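PDB 2OJH: uncharacterized protein Atu1656 from Agrobacterium tumefaciens, which is of unknown function but belongs to the TolB family and folds as a six-bladed beta-propeller. Local coordinates for residues S50-G53 against K54-L57; V105-G108 against K109-Y113. One frame throughout, in Å; residues are numbered along the deposited sequence.

Overall arrangement
Both contacts are local, each formed by the connection between two neighbouring antiparallel strands of a propeller blade: contact 1 joins strands 45-49 and 55-60, contact 2 joins strands 98-103 and 111-116. They share no element, and their centres lie about 26 Å apart. Contact 1 is a surface turn whose one buried residue, Ser50, is gripped through backbone and side chain by the strand that follows. Contact 2 is a longer loop, exposed at Glu106 to Lys109 but buried at Ala111 and Tyr113. Direct bonds to backbone groups close contact 1, whereas contact 2 combines one side-chain hydrogen bond, two bridging waters and apolar packing of Phe107 on Ala111.

Contact 1: residues S50-G53 against K54-L57; sequences SPDG and KYLL
Ser50 lies beneath the Tyr55 ring, its CB 3.4 Å from the ring centroid and only 11° off the normal, a CH-pi contact over the middle of one face. On this inner side the packing is tight. Ser50 N donates to Tyr55 O at 2.8 Å in a nearly straight bond (172°), while Tyr55 N returns a bond to Ser50 OG at 3.1 Å. With chi1 of 79°, Ser50 OG is tucked between its own backbone N and carbonyl carbon, where it can both accept from Tyr55 N and donate to Asp52 OD1 over 2.6 Å. That carboxylate oxygen has a second donor, Lys54 N, 3.1 Å from Asp52 OD1 and approaching from above the carboxylate plane, so two bonds grip OD1 and restrain the carboxylate's rotation. The sequence Ser-Pro-Asp-Gly forms a type I beta turn closed by Gly53 N to Ser50 O at 2.8 Å; this is the SPDG signature of WD40-like propeller repeats, here linking strand 45-49 to strand 55-60. Gly53 takes positive phi, a conformation easily reached by glycine. Toward solvent the contact loosens. The Lys54 and Asp52 side chains cross at about a right angle, Lys54 methylenes touching the carboxylate, and the extended lysine carries its ammonium beyond, leaving Lys54 NZ 5.5 Å from Asp52 OD2. At the other end of the contact, Tyr55 OH is hydrogen-bonded to Tyr99 OH, and Ile92 of strand 91-92 touches both Pro51 and Tyr55.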
ATOM      1  N   SER A  50       0.281   6.259  11.021  1.00 37.20           N
ATOM      2  CA  SER A  50       1.455   6.994  11.453  1.00 37.74           C
ATOM      3  C   SER A  50       2.306   6.191  12.438  1.00 38.28           C
ATOM      4  O   SER A  50       1.773   5.423  13.241  1.00 37.99           O
ATOM      5  CB  SER A  50       1.053   8.336  12.047  1.00 37.59           C
ATOM      6  OG  SER A  50       0.577   8.231  13.372  1.00 37.58           O
ATOM      7  N   PRO A  51       3.644   6.337  12.354  1.00 39.27           N
ATOM      8  CA  PRO A  51       4.516   5.560  13.232  1.00 39.07           C
ATOM      9  C   PRO A  51       4.377   5.882  14.701  1.00 39.30           C
ATOM     10  O   PRO A  51       4.744   5.051  15.518  1.00 39.28           O
ATOM     11  CB  PRO A  51       5.933   5.900  12.735  1.00 39.39           C
ATOM     12  CG  PRO A  51       5.767   6.484  11.435  1.00 39.19           C
ATOM     13  CD  PRO A  51       4.420   7.140  11.399  1.00 39.27           C
ATOM     14  N   ASP A  52       3.860   7.059  15.043  1.00 38.90           N
ATOM     15  CA  ASP A  52       3.547   7.357  16.437  1.00 39.57           C
ATOM     16  C   ASP A  52       2.148   6.862  16.848  1.00 39.70           C
ATOM     17  O   ASP A  52       1.729   7.058  17.971  1.00 40.28           O
ATOM     18  CB  ASP A  52       3.723   8.848  16.763  1.00 38.71           C
ATOM     19  CG  ASP A  52       2.737   9.745  16.032  1.00 41.11           C
ATOM     20  OD1 ASP A  52       1.811   9.239  15.363  1.00 36.89           O
ATOM     21  OD2 ASP A  52       2.882  10.987  16.133  1.00 38.81           O
ATOM     22  N   GLY A  53       1.424   6.243  15.926  1.00 40.16           N
ATOM     23  CA  GLY A  53       0.154   5.596  16.262  1.00 39.98           C
ATOM     24  C   GLY A  53      -1.054   6.507  16.238  1.00 40.19           C
ATOM     25  O   GLY A  53      -2.196   6.029  16.346  1.00 40.85           O
ATOM     26  N   LYS A  54      -0.818   7.805  16.057  1.00 38.85           N
ATOM     27  CA  LYS A  54      -1.837   8.809  16.302  1.00 38.73           C
ATOM     28  C   LYS A  54      -2.781   9.188  15.161  1.00 37.76           C
ATOM     29  O   LYS A  54      -3.838   9.785  15.412  1.00 37.86           O
ATOM     30  CB  LYS A  54      -1.170  10.096  16.752  1.00 38.30           C
ATOM     31  CG  LYS A  54      -0.504   9.996  18.100  1.00 41.35           C
ATOM     32  CD  LYS A  54      -0.153  11.388  18.581  1.00 45.42           C
ATOM     33  CE  LYS A  54       0.198  11.352  20.055  1.00 47.79           C
ATOM     34  NZ  LYS A  54       0.279  12.711  20.661  1.00 52.41           N
ATOM     35  N   TYR A  55      -2.392   8.919  13.918  1.00 37.04           N
ATOM     36  CA  TYR A  55      -3.272   9.267  12.812  1.00 36.12           C
ATOM     37  C   TYR A  55      -3.183   8.324  11.629  1.00 36.02           C
ATOM     38  O   TYR A  55      -2.204   7.569  11.475  1.00 36.50           O
ATOM     39  CB  TYR A  55      -3.045  10.700  12.351  1.00 35.84           C
ATOM     40  CG  TYR A  55      -1.697  10.974  11.702  1.00 36.18           C
ATOM     41  CD1 TYR A  55      -1.513  10.765  10.330  1.00 36.75           C
ATOM     42  CD2 TYR A  55      -0.620  11.488  12.443  1.00 36.58           C
ATOM     43  CE1 TYR A  55      -0.293  11.032   9.719  1.00 35.34           C
ATOM     44  CE2 TYR A  55       0.611  11.757  11.825  1.00 35.74           C
ATOM     45  CZ  TYR A  55       0.754  11.527  10.467  1.00 35.95           C
ATOM     46  OH  TYR A  55       1.943  11.782   9.815  1.00 36.12           O
ATOM     47  N   LEU A  56      -4.216   8.367  10.790  1.00 35.54           N
ATOM     48  CA  LEU A  56      -4.179   7.700   9.505  1.00 35.45           C
ATOM     49  C   LEU A  56      -3.963   8.712   8.389  1.00 36.21           C
ATOM     50  O   LEU A  56      -4.460   9.848   8.457  1.00 37.34           O
ATOM     51  CB  LEU A  56      -5.472   6.906   9.226  1.00 35.55           C
ATOM     52  CG  LEU A  56      -5.897   5.890  10.293  1.00 35.06           C
ATOM     53  CD1 LEU A  56      -7.272   5.344   9.949  1.00 36.76           C
ATOM     54  CD2 LEU A  56      -4.887   4.742  10.462  1.00 35.22           C
ATOM     55  N   LEU A  57      -3.224   8.281   7.367  1.00 36.54           N
ATOM     56  CA  LEU A  57      -3.003   9.080   6.166  1.00 36.75           C
ATOM     57  C   LEU A  57      -3.748   8.451   4.979  1.00 36.29           C
ATOM     58  O   LEU A  57      -3.486   7.289   4.580  1.00 36.00           O
ATOM     59  CB  LEU A  57      -1.505   9.253   5.893  1.00 36.61           C
ATOM     60  CG  LEU A  57      -1.110  10.216   4.763  1.00 37.73           C
ATOM     61  CD1 LEU A  57      -1.331  11.670   5.175  1.00 36.41           C
ATOM     62  CD2 LEU A  57       0.346   9.953   4.369  1.00 37.40           C
TER

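Contact 2: residues V105-G108 against K109-Y113; sequences VEFG and KSAIY
Glu106 swings CG to chi1 -81° and then runs extended, while Tyr113 sets its ring beside its own backbone N at chi1 -59°, and the two side chains cross obliquely, bringing Glu106 OE1 to the phenol oxygen. Tyr113 OH donates to Glu106 OE1 over a short 2.5 Å, using the anti lone pair of that oxygen. The carboxylate oxygen lies at the ring edge, in its plane, though the carboxylate itself is turned 47° from the ring. A water also joins the two residues, accepting from Glu106 N at 2.8 Å and donating to Tyr113 OH at 2.7 Å, so the phenol oxygen is held by two partners. A second water bridges the backbone, 2.9 Å from Phe107 N and 2.8 Å from Lys109 O. The Phe107 ring packs between loop and strand: Ala111 CB, on the strand, meets its edge 4.2 Å from Phe107 CD2, and Glu106 CB, on the loop, covers one face near the rim. Gly108 turns the chain with positive phi. The loop thus folds back on strand 111-116, which pairs with strand 98-103; Tyr113 stacks edge-to-face with Phe82, and Leu124 of strand 123-124 touches Phe107, Ala111 and Tyr113.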
ATOM      1  N   VAL A 105       0.781  15.515 -11.641  1.00 36.32           N
ATOM      2  CA  VAL A 105       0.731  16.909 -12.126  1.00 34.31           C
ATOM      3  C   VAL A 105       1.843  17.209 -13.131  1.00 34.95           C
ATOM      4  O   VAL A 105       1.586  17.739 -14.215  1.00 34.66           O
ATOM      5  CB  VAL A 105       0.748  17.939 -10.950  1.00 33.21           C
ATOM      6  CG1 VAL A 105       1.094  19.345 -11.430  1.00 33.62           C
ATOM      7  CG2 VAL A 105      -0.583  17.938 -10.244  1.00 31.41           C
ATOM      8  N   GLU A 106       3.074  16.859 -12.776  1.00 35.84           N
ATOM      9  CA  GLU A 106       4.245  17.289 -13.551  1.00 36.37           C
ATOM     10  C   GLU A 106       4.404  16.656 -14.919  1.00 36.90           C
ATOM     11  O   GLU A 106       4.793  17.342 -15.862  1.00 37.45           O
ATOM     12  CB  GLU A 106       5.524  17.110 -12.742  1.00 37.13           C
ATOM     13  CG  GLU A 106       5.758  18.248 -11.778  1.00 37.74           C
ATOM     14  CD  GLU A 106       7.184  18.308 -11.263  1.00 39.11           C
ATOM     15  OE1 GLU A 106       7.702  17.287 -10.764  1.00 34.79           O
ATOM     16  OE2 GLU A 106       7.778  19.407 -11.320  1.00 41.59           O
ATOM     17  N   PHE A 107       4.084  15.370 -15.032  1.00 36.80           N
ATOM     18  CA  PHE A 107       4.380  14.612 -16.243  1.00 37.18           C
ATOM     19  C   PHE A 107       3.193  13.860 -16.827  1.00 37.12           C
ATOM     20  O   PHE A 107       3.338  13.190 -17.852  1.00 38.01           O
ATOM     21  CB  PHE A 107       5.542  13.648 -15.981  1.00 37.02           C
ATOM     22  CG  PHE A 107       6.762  14.327 -15.398  1.00 36.56           C
ATOM     23  CD1 PHE A 107       7.586  15.113 -16.200  1.00 38.82           C
ATOM     24  CD2 PHE A 107       7.064  14.204 -14.047  1.00 35.06           C
ATOM     25  CE1 PHE A 107       8.688  15.752 -15.671  1.00 36.20           C
ATOM     26  CE2 PHE A 107       8.185  14.844 -13.508  1.00 38.79           C
ATOM     27  CZ  PHE A 107       8.986  15.604 -14.326  1.00 36.89           C
ATOM     28  N   GLY A 108       2.023  13.986 -16.205  1.00 36.84           N
ATOM     29  CA  GLY A 108       0.800  13.380 -16.744  1.00 37.80           C
ATOM     30  C   GLY A 108       0.736  11.902 -16.453  1.00 37.87           C
ATOM     31  O   GLY A 108      -0.170  11.203 -16.910  1.00 39.12           O
ATOM     32  N   LYS A 109       1.711  11.415 -15.695  1.00 37.41           N
ATOM     33  CA  LYS A 109       1.744  10.019 -15.264  1.00 38.27           C
ATOM     34  C   LYS A 109       2.449   9.911 -13.932  1.00 37.44           C
ATOM     35  O   LYS A 109       3.191  10.808 -13.556  1.00 36.52           O
ATOM     36  CB  LYS A 109       2.367   9.093 -16.298  1.00 39.03           C
ATOM     37  CG  LYS A 109       3.735   9.431 -16.771  1.00 41.99           C
ATOM     38  CD  LYS A 109       3.947   8.742 -18.114  1.00 48.30           C
ATOM     39  CE  LYS A 109       5.020   9.442 -18.900  1.00 50.52           C
ATOM     40  NZ  LYS A 109       5.234   8.832 -20.248  1.00 54.82           N
ATOM     41  N   SER A 110       2.193   8.816 -13.218  1.00 36.19           N
ATOM     42  CA  SER A 110       2.638   8.724 -11.826  1.00 36.20           C
ATOM     43  C   SER A 110       4.144   8.872 -11.659  1.00 36.03           C
ATOM     44  O   SER A 110       4.909   8.137 -12.291  1.00 36.49           O
ATOM     45  CB  SER A 110       2.206   7.390 -11.226  1.00 35.68           C
ATOM     46  OG  SER A 110       2.528   7.357  -9.842  1.00 36.33           O
ATOM     47  N   ALA A 111       4.544   9.811 -10.797  1.00 35.64           N
ATOM     48  CA  ALA A 111       5.933  10.019 -10.405  1.00 34.69           C
ATOM     49  C   ALA A 111       6.000  10.099  -8.883  1.00 34.55           C
ATOM     50  O   ALA A 111       5.100  10.664  -8.231  1.00 34.53           O
ATOM     51  CB  ALA A 111       6.470  11.344 -11.008  1.00 34.34           C
ATOM     52  N   ILE A 112       7.070   9.545  -8.316  1.00 33.69           N
ATOM     53  CA  ILE A 112       7.211   9.411  -6.870  1.00 33.05           C
ATOM     54  C   ILE A 112       7.913  10.664  -6.324  1.00 33.70           C
ATOM     55  O   ILE A 112       8.877  11.157  -6.916  1.00 35.25           O
ATOM     56  CB  ILE A 112       7.957   8.089  -6.506  1.00 32.35           C
ATOM     57  CG1 ILE A 112       7.089   6.868  -6.892  1.00 34.21           C
ATOM     58  CG2 ILE A 112       8.248   8.027  -5.032  1.00 31.76           C
ATOM     59  CD1 ILE A 112       7.858   5.530  -6.738  1.00 33.40           C
ATOM     60  N   TYR A 113       7.402  11.202  -5.221  1.00 33.77           N
ATOM     61  CA  TYR A 113       8.054  12.348  -4.546  1.00 34.91           C
ATOM     62  C   TYR A 113       8.127  12.066  -3.047  1.00 35.26           C
ATOM     63  O   TYR A 113       7.344  11.269  -2.529  1.00 35.06           O
ATOM     64  CB  TYR A 113       7.233  13.621  -4.727  1.00 34.69           C
ATOM     65  CG  TYR A 113       7.005  14.036  -6.166  1.00 36.17           C
ATOM     66  CD1 TYR A 113       6.015  13.424  -6.945  1.00 38.46           C
ATOM     67  CD2 TYR A 113       7.759  15.060  -6.727  1.00 36.56           C
ATOM     68  CE1 TYR A 113       5.819  13.809  -8.277  1.00 38.12           C
ATOM     69  CE2 TYR A 113       7.562  15.472  -8.036  1.00 37.45           C
ATOM     70  CZ  TYR A 113       6.592  14.831  -8.805  1.00 35.63           C
ATOM     71  OH  TYR A 113       6.409  15.243 -10.101  1.00 34.82           O
TER
HETATM   72  O   HOH W   1       3.740  15.123 -10.639  1.00 34.22           O
HETATM   73  O   HOH W   2       3.948  13.374 -12.867  1.00 32.98           O